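Local atomic coordinates of hydrogenase maturation factor (Thermoanaerobacter tengcongensis, PDB entry 3VTH), a protein that probably transfers a carbamoyl group from carbamoyl phosphate, at the expense of ATP, to the C-terminal cysteine of HypE during [NiFe]-hydrogenase maturation. Residues V254-V259 with L304-P309; K399-A404 with F450-E455; I502-D507 with A520-C525. One frame throughout, in Å; residues are numbered along the deposited sequence.

The three contacts follow one another in series along the chain, and each belongs to a different sheet. Contact 1 joins strands 254-255 and 303-307 in the YrdC-like part, bordering the first nucleotide analogue. Contacts 2 and 3 lie in the Kae1-like part, across the chain's centre from contact 1: contact 2 is where strand 402-404 meets the loop leading into strand 456-460, and contact 3 pairs strands 501-507 and 517-525 beside the iron and the second nucleotide. Contacts 1 and 2 are centred about 38 Å apart, contacts 1 and 3 about 36 Å, contacts 2 and 3 about 28 Å. The first nucleotide's pocket also draws on residues from the Kae1-like part.

Contact 1 (V254-V259 with L304-P309); sequences VMMRDV and LGVMLP. With APC (diphosphomethylphosphonic acid adenosyl ester), chain F.
Val254 and Met255 pair in parallel with Val306 and Met307, and three backbone hydrogen bonds stitch the strands together. Val254 N donates to Gly305 O (2.9 Å), Met307 N returns to Val254 O, and Met256 N reaches Met307 O almost in line with its C=O. Weaker CA-H...O contacts fill in between, Val306 CA lying 3.3 Å from Val254 O.

The apolar contacts divide between the sheet's two faces. On the methionine face, Met255 CB rests 3.8 Å from Met307 CG as the two chains cross obliquely. With CG opposite the backbone N (chi1 -177°) and chi2 extended, Met255 SD comes to 3.9 Å from Pro309 CA; the bend at chi3 then brings CE near Leu308 O and Met307 SD. His314 and Met318 of helix 312-320 also touch this side chain, and an alanine here would probably leave Met307 and Pro309 without their shared partner and open a gap beneath that helix. On the valine side, Met256 crosses Val306 at about a right angle, CG to CG1 3.8 Å. Past the strands, Leu308 CD1 meets Val259 CG2 (4.1 Å), and Pro309 CD sits against Met256 O (3.2 Å).

Parallel pairing and buried Met255-Met307-Pro309 packing thus tie strand 303-307, whose Leu304 and Gly305 border the adenine, to strand 254-255.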
loop_
_atom_site.group_PDB
_atom_site.type_symbol
_atom_site.label_atom_id
_atom_site.label_comp_id
_atom_site.label_asym_id
_atom_site.label_seq_id
_atom_site.Cartn_x
_atom_site.Cartn_y
_atom_site.Cartn_z
ATOM N N VAL A 254 -7.627 12.394 6.718
ATOM C CA VAL A 254 -8.929 12.859 7.180
ATOM C C VAL A 254 -10.024 12.118 6.402
ATOM O O VAL A 254 -9.858 11.823 5.212
ATOM C CB VAL A 254 -9.036 14.408 7.009
ATOM C CG1 VAL A 254 -10.448 14.918 7.244
ATOM C CG2 VAL A 254 -8.100 15.117 7.994
ATOM N N MET A 255 -11.107 11.766 7.096
ATOM C CA MET A 255 -12.287 11.224 6.458
ATOM C C MET A 255 -13.308 12.327 6.213
ATOM O O MET A 255 -13.635 13.082 7.123
ATOM C CB MET A 255 -12.925 10.126 7.315
ATOM C CG MET A 255 -14.136 9.490 6.646
ATOM S SD MET A 255 -14.854 8.125 7.594
ATOM C CE MET A 255 -13.653 6.838 7.303
ATOM N N MET A 256 -13.808 12.410 4.988
ATOM C CA MET A 256 -14.875 13.352 4.651
ATOM C C MET A 256 -16.099 12.588 4.173
ATOM O O MET A 256 -15.987 11.423 3.808
ATOM C CB MET A 256 -14.393 14.322 3.582
ATOM C CG MET A 256 -13.151 15.079 4.037
ATOM S SD MET A 256 -12.842 16.536 3.050
ATOM C CE MET A 256 -11.250 17.021 3.710
ATOM N N ARG A 257 -17.256 13.241 4.171
ATOM C CA ARG A 257 -18.518 12.538 3.961
ATOM C C ARG A 257 -18.742 12.093 2.518
ATOM O O ARG A 257 -19.286 11.016 2.292
ATOM C CB ARG A 257 -19.702 13.366 4.492
ATOM C CG ARG A 257 -19.989 14.631 3.719
ATOM C CD ARG A 257 -20.670 15.702 4.579
ATOM N NE ARG A 257 -21.973 15.280 5.092
ATOM C CZ ARG A 257 -22.222 14.989 6.372
ATOM N NH1 ARG A 257 -21.259 15.082 7.292
ATOM N NH2 ARG A 257 -23.443 14.616 6.732
ATOM N N ASP A 258 -18.308 12.905 1.552
ATOM C CA ASP A 258 -18.522 12.610 0.124
ATOM C C ASP A 258 -17.606 13.450 -0.756
ATOM O O ASP A 258 -16.886 14.329 -0.251
ATOM C CB ASP A 258 -20.000 12.818 -0.283
ATOM C CG ASP A 258 -20.518 14.217 0.038
ATOM O OD1 ASP A 258 -19.726 15.188 0.059
ATOM O OD2 ASP A 258 -21.733 14.349 0.262
ATOM N N VAL A 259 -17.652 13.205 -2.067
ATOM C CA VAL A 259 -16.766 13.893 -3.008
ATOM C C VAL A 259 -17.012 15.402 -3.005
ATOM O O VAL A 259 -16.068 16.182 -3.113
ATOM C CB VAL A 259 -16.847 13.307 -4.451
ATOM C CG1 VAL A 259 -15.948 14.100 -5.405
ATOM C CG2 VAL A 259 -16.405 11.833 -4.449
ATOM N N LEU A 304 -3.348 16.895 0.908
ATOM C CA LEU A 304 -4.095 16.340 2.017
ATOM C C LEU A 304 -4.375 14.870 1.690
ATOM O O LEU A 304 -4.648 14.537 0.536
ATOM C CB LEU A 304 -5.420 17.097 2.140
ATOM C CG LEU A 304 -6.019 17.630 3.443
ATOM C CD1 LEU A 304 -4.986 18.194 4.436
ATOM C CD2 LEU A 304 -7.071 18.722 3.073
ATOM N N GLY A 305 -4.316 14.002 2.701
ATOM C CA GLY A 305 -4.702 12.605 2.537
ATOM C C GLY A 305 -6.158 12.481 2.929
ATOM O O GLY A 305 -6.511 12.757 4.077
ATOM N N VAL A 306 -7.007 12.096 1.977
ATOM C CA VAL A 306 -8.454 12.069 2.216
ATOM C C VAL A 306 -9.053 10.717 1.877
ATOM O O VAL A 306 -8.706 10.123 0.873
ATOM C CB VAL A 306 -9.192 13.179 1.413
ATOM C CG1 VAL A 306 -10.680 13.221 1.773
ATOM C CG2 VAL A 306 -8.574 14.538 1.711
ATOM N N MET A 307 -9.958 10.247 2.730
ATOM C CA MET A 307 -10.729 9.050 2.464
ATOM C C MET A 307 -12.222 9.328 2.642
ATOM O O MET A 307 -12.639 10.289 3.327
ATOM C CB MET A 307 -10.297 7.918 3.408
ATOM C CG MET A 307 -10.722 8.155 4.878
ATOM S SD MET A 307 -9.908 7.067 6.072
ATOM C CE MET A 307 -9.762 5.580 5.088
ATOM N N LEU A 308 -13.025 8.469 2.036
ATOM C CA LEU A 308 -14.471 8.529 2.192
ATOM C C LEU A 308 -14.879 7.443 3.188
ATOM O O LEU A 308 -14.059 6.604 3.536
ATOM C CB LEU A 308 -15.141 8.317 0.824
ATOM C CG LEU A 308 -14.850 9.389 -0.235
ATOM C CD1 LEU A 308 -15.571 9.093 -1.555
ATOM C CD2 LEU A 308 -15.234 10.787 0.268
ATOM N N PRO A 309 -16.143 7.453 3.655
ATOM C CA PRO A 309 -16.625 6.399 4.552
ATOM C C PRO A 309 -16.442 5.012 3.922
ATOM O O PRO A 309 -16.616 4.870 2.691
ATOM C CB PRO A 309 -18.120 6.708 4.670
ATOM C CG PRO A 309 -18.222 8.176 4.485
ATOM C CD PRO A 309 -17.175 8.483 3.416
HETATM P PG APC F . 2.280 5.730 13.535
HETATM O O1G APC F . 0.873 5.189 13.569
HETATM O O2G APC F . 2.361 7.153 14.031
HETATM O O3G APC F . 3.309 4.834 14.161
HETATM P PB APC F . 1.885 5.972 10.689
HETATM O O1B APC F . 1.183 4.663 10.502
HETATM O O2B APC F . 2.837 6.355 9.574
HETATM O O3B APC F . 2.796 5.826 12.007
HETATM P PA APC F . -1.038 7.108 10.474
HETATM O O1A APC F . -1.739 8.421 10.729
HETATM O O2A APC F . -1.688 5.913 11.070
HETATM C C3A APC F . 0.700 7.317 11.024
HETATM O "O5'" APC F . -0.962 6.795 8.894
HETATM C "C5'" APC F . -1.351 7.716 7.880
HETATM C "C4'" APC F . -0.308 7.673 6.767
HETATM O "O4'" APC F . -0.793 8.512 5.712
HETATM C "C3'" APC F . 1.024 8.256 7.247
HETATM O "O3'" APC F . 2.146 7.500 6.758
HETATM C "C2'" APC F . 1.058 9.630 6.610
HETATM O "O2'" APC F . 2.397 10.138 6.455
HETATM C "C1'" APC F . 0.247 9.414 5.333
HETATM N N9 APC F . -0.283 10.719 4.955
HETATM C C8 APC F . -1.317 11.394 5.526
HETATM N N7 APC F . -1.468 12.600 4.923
HETATM C C5 APC F . -0.519 12.695 3.967
HETATM C C6 APC F . -0.100 13.699 2.963
HETATM N N6 APC F . -0.750 14.875 2.845
HETATM N N1 APC F . 0.948 13.397 2.166
HETATM C C2 APC F . 1.606 12.222 2.249
HETATM N N3 APC F . 1.300 11.260 3.133
HETATM C C4 APC F . 0.260 11.449 3.994
#

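Contact 2 (K399-A404 with F450-E455); sequences KASILA and FRVDPE
Glu455 reaches back over Ser401 and Ala400, and its chain can be followed from the backbone outward. The backbone comes first: Glu455 N gives a nearly straight hydrogen bond to Ser401 O (2.8 Å, 169° at the hydrogen), approaching from outside the carbonyl plane. Glu455 CB then lies 3.7 Å from that same Ser401 O. At CG the chain sets off opposite its own carbonyl carbon (chi1 -65°) and continues extended, which brings Glu455 CD alongside Ala400, 4.1 Å from Ala400 CB. At the tip, OE1 comes suspiciously close to the Ala400 methyl group, so the exact position of this exposed carboxylate is doubtful.

This is the entry to a parallel pairing in the mixed sheet of the Kae1-like domain, an actin-type ATPase fold: Leu403 bonds through its backbone to Val456 and Ala458 of strand 456-460, while the loop 450-455 brings the chain in from helix 433-449. The direction from Ala400 to Leu403 and that from Val452 to Glu455 differ by 103°, so the loop crosses the start of strand 402-404 before turning to join the sheet.

Beyond the backbone bond, Pro454 lays CG against Leu403 CB (3.7 Å), and Ser401 CB faces Val452 CG1 at 4.0 Å. Ser401 OG bonds to Thr416 O on the adjoining strand and also accepts from a water (2.7 Å), which in turn accepts from Asp453 N, bridging the serine to the loop.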
loop_
_atom_site.group_PDB
_atom_site.type_symbol
_atom_site.label_atom_id
_atom_site.label_comp_id
_atom_site.label_asym_id
_atom_site.label_seq_id
_atom_site.Cartn_x
_atom_site.Cartn_y
_atom_site.Cartn_z
ATOM N N LYS A 399 9.172 -21.388 -10.150
ATOM C CA LYS A 399 10.034 -22.551 -10.016
ATOM C C LYS A 399 9.744 -23.298 -8.703
ATOM O O LYS A 399 9.500 -24.506 -8.696
ATOM C CB LYS A 399 11.497 -22.091 -10.071
ATOM C CG LYS A 399 12.396 -22.918 -10.982
ATOM C CD LYS A 399 12.812 -24.260 -10.370
ATOM C CE LYS A 399 13.797 -25.009 -11.272
ATOM N NZ LYS A 399 13.161 -25.500 -12.532
ATOM N N ALA A 400 9.770 -22.553 -7.596
ATOM C CA ALA A 400 9.496 -23.088 -6.262
ATOM C C ALA A 400 8.983 -21.903 -5.443
ATOM O O ALA A 400 9.090 -20.782 -5.904
ATOM C CB ALA A 400 10.789 -23.656 -5.654
ATOM N N SER A 401 8.429 -22.142 -4.254
ATOM C CA SER A 401 7.967 -21.037 -3.395
ATOM C C SER A 401 9.130 -20.293 -2.729
ATOM O O SER A 401 10.032 -20.898 -2.125
ATOM C CB SER A 401 6.964 -21.507 -2.337
ATOM O OG SER A 401 5.674 -21.690 -2.908
ATOM N N ILE A 402 9.096 -18.974 -2.853
ATOM C CA ILE A 402 10.136 -18.118 -2.286
ATOM C C ILE A 402 9.490 -17.201 -1.261
ATOM O O ILE A 402 8.402 -16.687 -1.490
ATOM C CB ILE A 402 10.828 -17.283 -3.390
ATOM C CG1 ILE A 402 11.768 -18.193 -4.202
ATOM C CG2 ILE A 402 11.609 -16.067 -2.788
ATOM C CD1 ILE A 402 12.273 -17.579 -5.497
ATOM N N LEU A 403 10.143 -17.028 -0.117
ATOM C CA LEU A 403 9.775 -15.952 0.789
ATOM C C LEU A 403 10.791 -14.820 0.612
ATOM O O LEU A 403 11.983 -15.025 0.779
ATOM C CB LEU A 403 9.770 -16.451 2.240
ATOM C CG LEU A 403 9.695 -15.388 3.348
ATOM C CD1 LEU A 403 8.338 -14.641 3.337
ATOM C CD2 LEU A 403 9.931 -16.060 4.695
ATOM N N ALA A 404 10.302 -13.633 0.273
ATOM C CA ALA A 404 11.124 -12.429 0.225
ATOM C C ALA A 404 10.780 -11.588 1.446
ATOM O O ALA A 404 9.622 -11.252 1.657
ATOM C CB ALA A 404 10.870 -11.663 -1.064
ATOM N N PHE A 450 -2.326 -19.165 2.739
ATOM C CA PHE A 450 -2.087 -19.486 1.334
ATOM C C PHE A 450 -1.329 -20.797 1.076
ATOM O O PHE A 450 -0.968 -21.086 -0.070
ATOM C CB PHE A 450 -1.435 -18.290 0.623
ATOM C CG PHE A 450 -2.263 -17.044 0.707
ATOM C CD1 PHE A 450 -3.524 -16.991 0.102
ATOM C CD2 PHE A 450 -1.812 -15.938 1.420
ATOM C CE1 PHE A 450 -4.309 -15.839 0.189
ATOM C CE2 PHE A 450 -2.595 -14.789 1.518
ATOM C CZ PHE A 450 -3.843 -14.739 0.901
ATOM N N ARG A 451 -1.118 -21.584 2.134
ATOM C CA ARG A 451 -0.451 -22.892 2.045
ATOM C C ARG A 451 0.962 -22.802 1.440
ATOM O O ARG A 451 1.362 -23.644 0.637
ATOM C CB ARG A 451 -1.319 -23.896 1.274
ATOM C CG ARG A 451 -2.508 -24.449 2.079
ATOM C CD ARG A 451 -3.694 -23.497 2.118
ATOM N NE ARG A 451 -4.890 -24.186 2.606
ATOM C CZ ARG A 451 -5.656 -23.773 3.618
ATOM N NH1 ARG A 451 -5.375 -22.635 4.258
ATOM N NH2 ARG A 451 -6.714 -24.498 3.981
ATOM N N VAL A 452 1.700 -21.771 1.830
ATOM C CA VAL A 452 3.052 -21.556 1.338
ATOM C C VAL A 452 4.066 -22.174 2.307
ATOM O O VAL A 452 4.078 -21.868 3.502
ATOM C CB VAL A 452 3.378 -20.037 1.159
ATOM C CG1 VAL A 452 4.778 -19.848 0.587
ATOM C CG2 VAL A 452 2.323 -19.333 0.282
ATOM N N ASP A 453 4.916 -23.046 1.786
ATOM C CA ASP A 453 6.081 -23.506 2.534
ATOM C C ASP A 453 7.335 -23.053 1.782
ATOM O O ASP A 453 7.752 -23.695 0.815
ATOM C CB ASP A 453 6.030 -25.036 2.748
ATOM C CG ASP A 453 4.941 -25.462 3.753
ATOM O OD1 ASP A 453 4.403 -24.609 4.509
ATOM O OD2 ASP A 453 4.622 -26.667 3.788
ATOM N N PRO A 454 7.922 -21.913 2.197
ATOM C CA PRO A 454 9.053 -21.375 1.461
ATOM C C PRO A 454 10.161 -22.406 1.302
ATOM O O PRO A 454 10.467 -23.148 2.242
ATOM C CB PRO A 454 9.526 -20.217 2.345
ATOM C CG PRO A 454 8.275 -19.771 3.039
ATOM C CD PRO A 454 7.530 -21.039 3.316
ATOM N N GLU A 455 10.737 -22.450 0.106
ATOM C CA GLU A 455 11.880 -23.326 -0.170
ATOM C C GLU A 455 13.196 -22.543 -0.234
ATOM O O GLU A 455 14.265 -23.087 0.025
ATOM C CB GLU A 455 11.620 -24.142 -1.438
ATOM C CG GLU A 455 10.442 -25.118 -1.244
ATOM C CD GLU A 455 10.258 -26.121 -2.383
ATOM O OE1 GLU A 455 10.375 -25.722 -3.563
ATOM O OE2 GLU A 455 9.963 -27.311 -2.098
HETATM O O HOH W 1 4.686 -23.456 -1.098
#

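Contact 3 (I502-D507 with A520-C525); sequences IGIAYD and AEILVC. With FE (Fe (III) ion), chain I; AP2 (phosphomethylphosphonic acid adenosyl ester), chain H.
Ile522 lies among Ile502, Ile504 and Tyr506 on one face of an antiparallel pair of strands, and each of its branches has its own neighbour. Ile522 CG2 faces Ile502 CG2 at 3.8 Å, the two side chains crossing at a slant. Ile522 swings CG1 away from its carbonyl (chi1 -42°) and folds again at chi2, placing CD1 3.7 Å from Ile504 CG1, where the side chains run side by side in one direction, and equally near Tyr506 OH. The tyrosine ring has Ile504 CG2 centred over one face, 3.6 Å above the plane, while Glu521 N stands at its edge; Thr681 of helix 666-692 bonds the hydroxyl.

The other face carries Ala505, Glu521 and Leu523; Gly503, paired with Leu523, adds no side chain there. Glu521 curls back so that OE1 takes Ala520 N (2.9 Å), and OE2 forms a salt bridge with Arg532. Between the faces, Gly503 and Leu523 exchange two straight bonds (N to O 2.8 Å each way), and Ala505 and Glu521 exchange another two.

Where strand 502-507 ends, Asp507 OD2 binds the iron at 2.1 Å beside two phosphonate-group oxygens of the nucleotide analogue, with His483, His487 and Asp734 completing the site. A strand bonded to both 520-525 and strand 696-700 thus delivers one carboxylate to the metal, its other oxygen, OD1, hydrogen-bonded to His484, which probably helps fix the carboxylate's rotation.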
loop_
_atom_site.group_PDB
_atom_site.type_symbol
_atom_site.label_atom_id
_atom_site.label_comp_id
_atom_site.label_asym_id
_atom_site.label_seq_id
_atom_site.Cartn_x
_atom_site.Cartn_y
_atom_site.Cartn_z
ATOM N N ILE A 502 17.072 0.104 -18.453
ATOM C CA ILE A 502 17.763 1.162 -17.715
ATOM C C ILE A 502 16.979 1.427 -16.435
ATOM O O ILE A 502 15.807 1.794 -16.488
ATOM C CB ILE A 502 17.868 2.443 -18.562
ATOM C CG1 ILE A 502 18.752 2.171 -19.793
ATOM C CG2 ILE A 502 18.399 3.589 -17.730
ATOM C CD1 ILE A 502 18.595 3.191 -20.938
ATOM N N GLY A 503 17.618 1.216 -15.287
ATOM C CA GLY A 503 16.933 1.293 -14.004
ATOM C C GLY A 503 17.413 2.539 -13.284
ATOM O O GLY A 503 18.604 2.685 -13.022
ATOM N N ILE A 504 16.488 3.446 -12.988
ATOM C CA ILE A 504 16.811 4.666 -12.248
ATOM C C ILE A 504 16.237 4.489 -10.833
ATOM O O ILE A 504 15.029 4.510 -10.634
ATOM C CB ILE A 504 16.244 5.904 -12.978
ATOM C CG1 ILE A 504 16.890 5.979 -14.383
ATOM C CG2 ILE A 504 16.477 7.173 -12.150
ATOM C CD1 ILE A 504 16.311 6.975 -15.323
ATOM N N ALA A 505 17.118 4.256 -9.873
ATOM C CA ALA A 505 16.712 3.927 -8.527
ATOM C C ALA A 505 17.142 5.069 -7.608
ATOM O O ALA A 505 18.325 5.204 -7.264
ATOM C CB ALA A 505 17.338 2.621 -8.105
ATOM N N TYR A 506 16.183 5.912 -7.242
ATOM C CA TYR A 506 16.486 7.096 -6.428
ATOM C C TYR A 506 15.768 6.926 -5.094
ATOM O O TYR A 506 14.561 6.726 -5.063
ATOM C CB TYR A 506 16.030 8.395 -7.123
ATOM C CG TYR A 506 16.866 8.849 -8.316
ATOM C CD1 TYR A 506 18.060 8.194 -8.663
ATOM C CD2 TYR A 506 16.489 9.971 -9.058
ATOM C CE1 TYR A 506 18.862 8.640 -9.719
ATOM C CE2 TYR A 506 17.268 10.427 -10.130
ATOM C CZ TYR A 506 18.453 9.749 -10.455
ATOM O OH TYR A 506 19.217 10.188 -11.504
ATOM N N ASP A 507 16.513 6.970 -3.999
ATOM C CA ASP A 507 15.908 6.887 -2.655
ATOM C C ASP A 507 16.830 7.477 -1.594
ATOM O O ASP A 507 17.786 8.178 -1.938
ATOM C CB ASP A 507 15.414 5.459 -2.299
ATOM C CG ASP A 507 16.533 4.423 -2.148
ATOM O OD1 ASP A 507 17.751 4.754 -2.131
ATOM O OD2 ASP A 507 16.180 3.224 -2.041
ATOM N N ALA A 520 21.102 7.038 -5.446
ATOM C CA ALA A 520 20.998 7.887 -6.614
ATOM C C ALA A 520 21.707 7.180 -7.749
ATOM O O ALA A 520 22.724 7.660 -8.272
ATOM C CB ALA A 520 21.612 9.253 -6.328
ATOM N N GLU A 521 21.154 6.030 -8.125
ATOM C CA GLU A 521 21.847 5.074 -8.981
ATOM C C GLU A 521 21.161 4.909 -10.327
ATOM O O GLU A 521 19.932 4.936 -10.407
ATOM C CB GLU A 521 21.882 3.698 -8.301
ATOM C CG GLU A 521 22.184 3.755 -6.792
ATOM C CD GLU A 521 23.489 4.447 -6.509
ATOM O OE1 GLU A 521 23.500 5.383 -5.674
ATOM O OE2 GLU A 521 24.496 4.070 -7.151
ATOM N N ILE A 522 21.967 4.741 -11.372
ATOM C CA ILE A 522 21.461 4.266 -12.647
ATOM C C ILE A 522 22.113 2.924 -12.906
ATOM O O ILE A 522 23.341 2.781 -12.895
ATOM C CB ILE A 522 21.749 5.197 -13.864
ATOM C CG1 ILE A 522 21.530 6.673 -13.540
ATOM C CG2 ILE A 522 20.910 4.753 -15.096
ATOM C CD1 ILE A 522 20.182 7.051 -13.191
ATOM N N LEU A 523 21.266 1.937 -13.111
ATOM C CA LEU A 523 21.708 0.586 -13.368
ATOM C C LEU A 523 21.290 0.191 -14.765
ATOM O O LEU A 523 20.353 0.767 -15.335
ATOM C CB LEU A 523 21.028 -0.365 -12.377
ATOM C CG LEU A 523 21.025 0.043 -10.906
ATOM C CD1 LEU A 523 20.279 -1.018 -10.074
ATOM C CD2 LEU A 523 22.482 0.240 -10.399
ATOM N N VAL A 524 21.992 -0.784 -15.322
ATOM C CA VAL A 524 21.414 -1.589 -16.373
ATOM C C VAL A 524 21.175 -2.953 -15.735
ATOM O O VAL A 524 22.115 -3.591 -15.257
ATOM C CB VAL A 524 22.325 -1.692 -17.596
ATOM C CG1 VAL A 524 21.790 -2.737 -18.566
ATOM C CG2 VAL A 524 22.456 -0.318 -18.279
ATOM N N CYS A 525 19.917 -3.375 -15.679
ATOM C CA CYS A 525 19.612 -4.652 -15.047
ATOM C C CYS A 525 18.502 -5.448 -15.696
ATOM O O CYS A 525 17.642 -4.911 -16.404
ATOM C CB CYS A 525 19.309 -4.472 -13.563
ATOM S SG CYS A 525 18.035 -3.281 -13.185
HETATM FE FE FE I . 14.712 2.149 -0.969
HETATM P PB AP2 H . 15.348 3.806 1.763
HETATM O O1B AP2 H . 15.770 5.223 1.464
HETATM O O2B AP2 H . 15.557 2.802 0.671
HETATM O O3B AP2 H . 15.800 3.360 3.131
HETATM C C3A AP2 H . 13.551 3.966 1.936
HETATM P PA AP2 H . 12.662 4.391 0.409
HETATM O O1A AP2 H . 11.221 4.192 0.856
HETATM O O2A AP2 H . 13.149 3.721 -0.853
HETATM O "O5'" AP2 H . 12.961 5.966 0.192
HETATM C "C5'" AP2 H . 12.380 6.881 1.114
HETATM C "C4'" AP2 H . 13.114 8.185 0.900
HETATM O "O4'" AP2 H . 12.687 8.778 -0.328
HETATM C "C3'" AP2 H . 12.798 9.214 1.967
HETATM O "O3'" AP2 H . 13.546 8.957 3.159
HETATM C "C2'" AP2 H . 13.203 10.482 1.242
HETATM O "O2'" AP2 H . 14.623 10.602 1.380
HETATM C "C1'" AP2 H . 12.809 10.202 -0.216
HETATM N N9 AP2 H . 11.523 10.914 -0.466
HETATM C C8 AP2 H . 10.319 10.682 0.113
HETATM N N7 AP2 H . 9.375 11.562 -0.318
HETATM C C5 AP2 H . 9.974 12.385 -1.201
HETATM C C6 AP2 H . 9.561 13.544 -2.031
HETATM N N6 AP2 H . 8.285 14.005 -2.016
HETATM N N1 AP2 H . 10.516 14.129 -2.806
HETATM C C2 AP2 H . 11.789 13.680 -2.858
HETATM N N3 AP2 H . 12.231 12.640 -2.118
HETATM C C4 AP2 H . 11.384 11.968 -1.288
#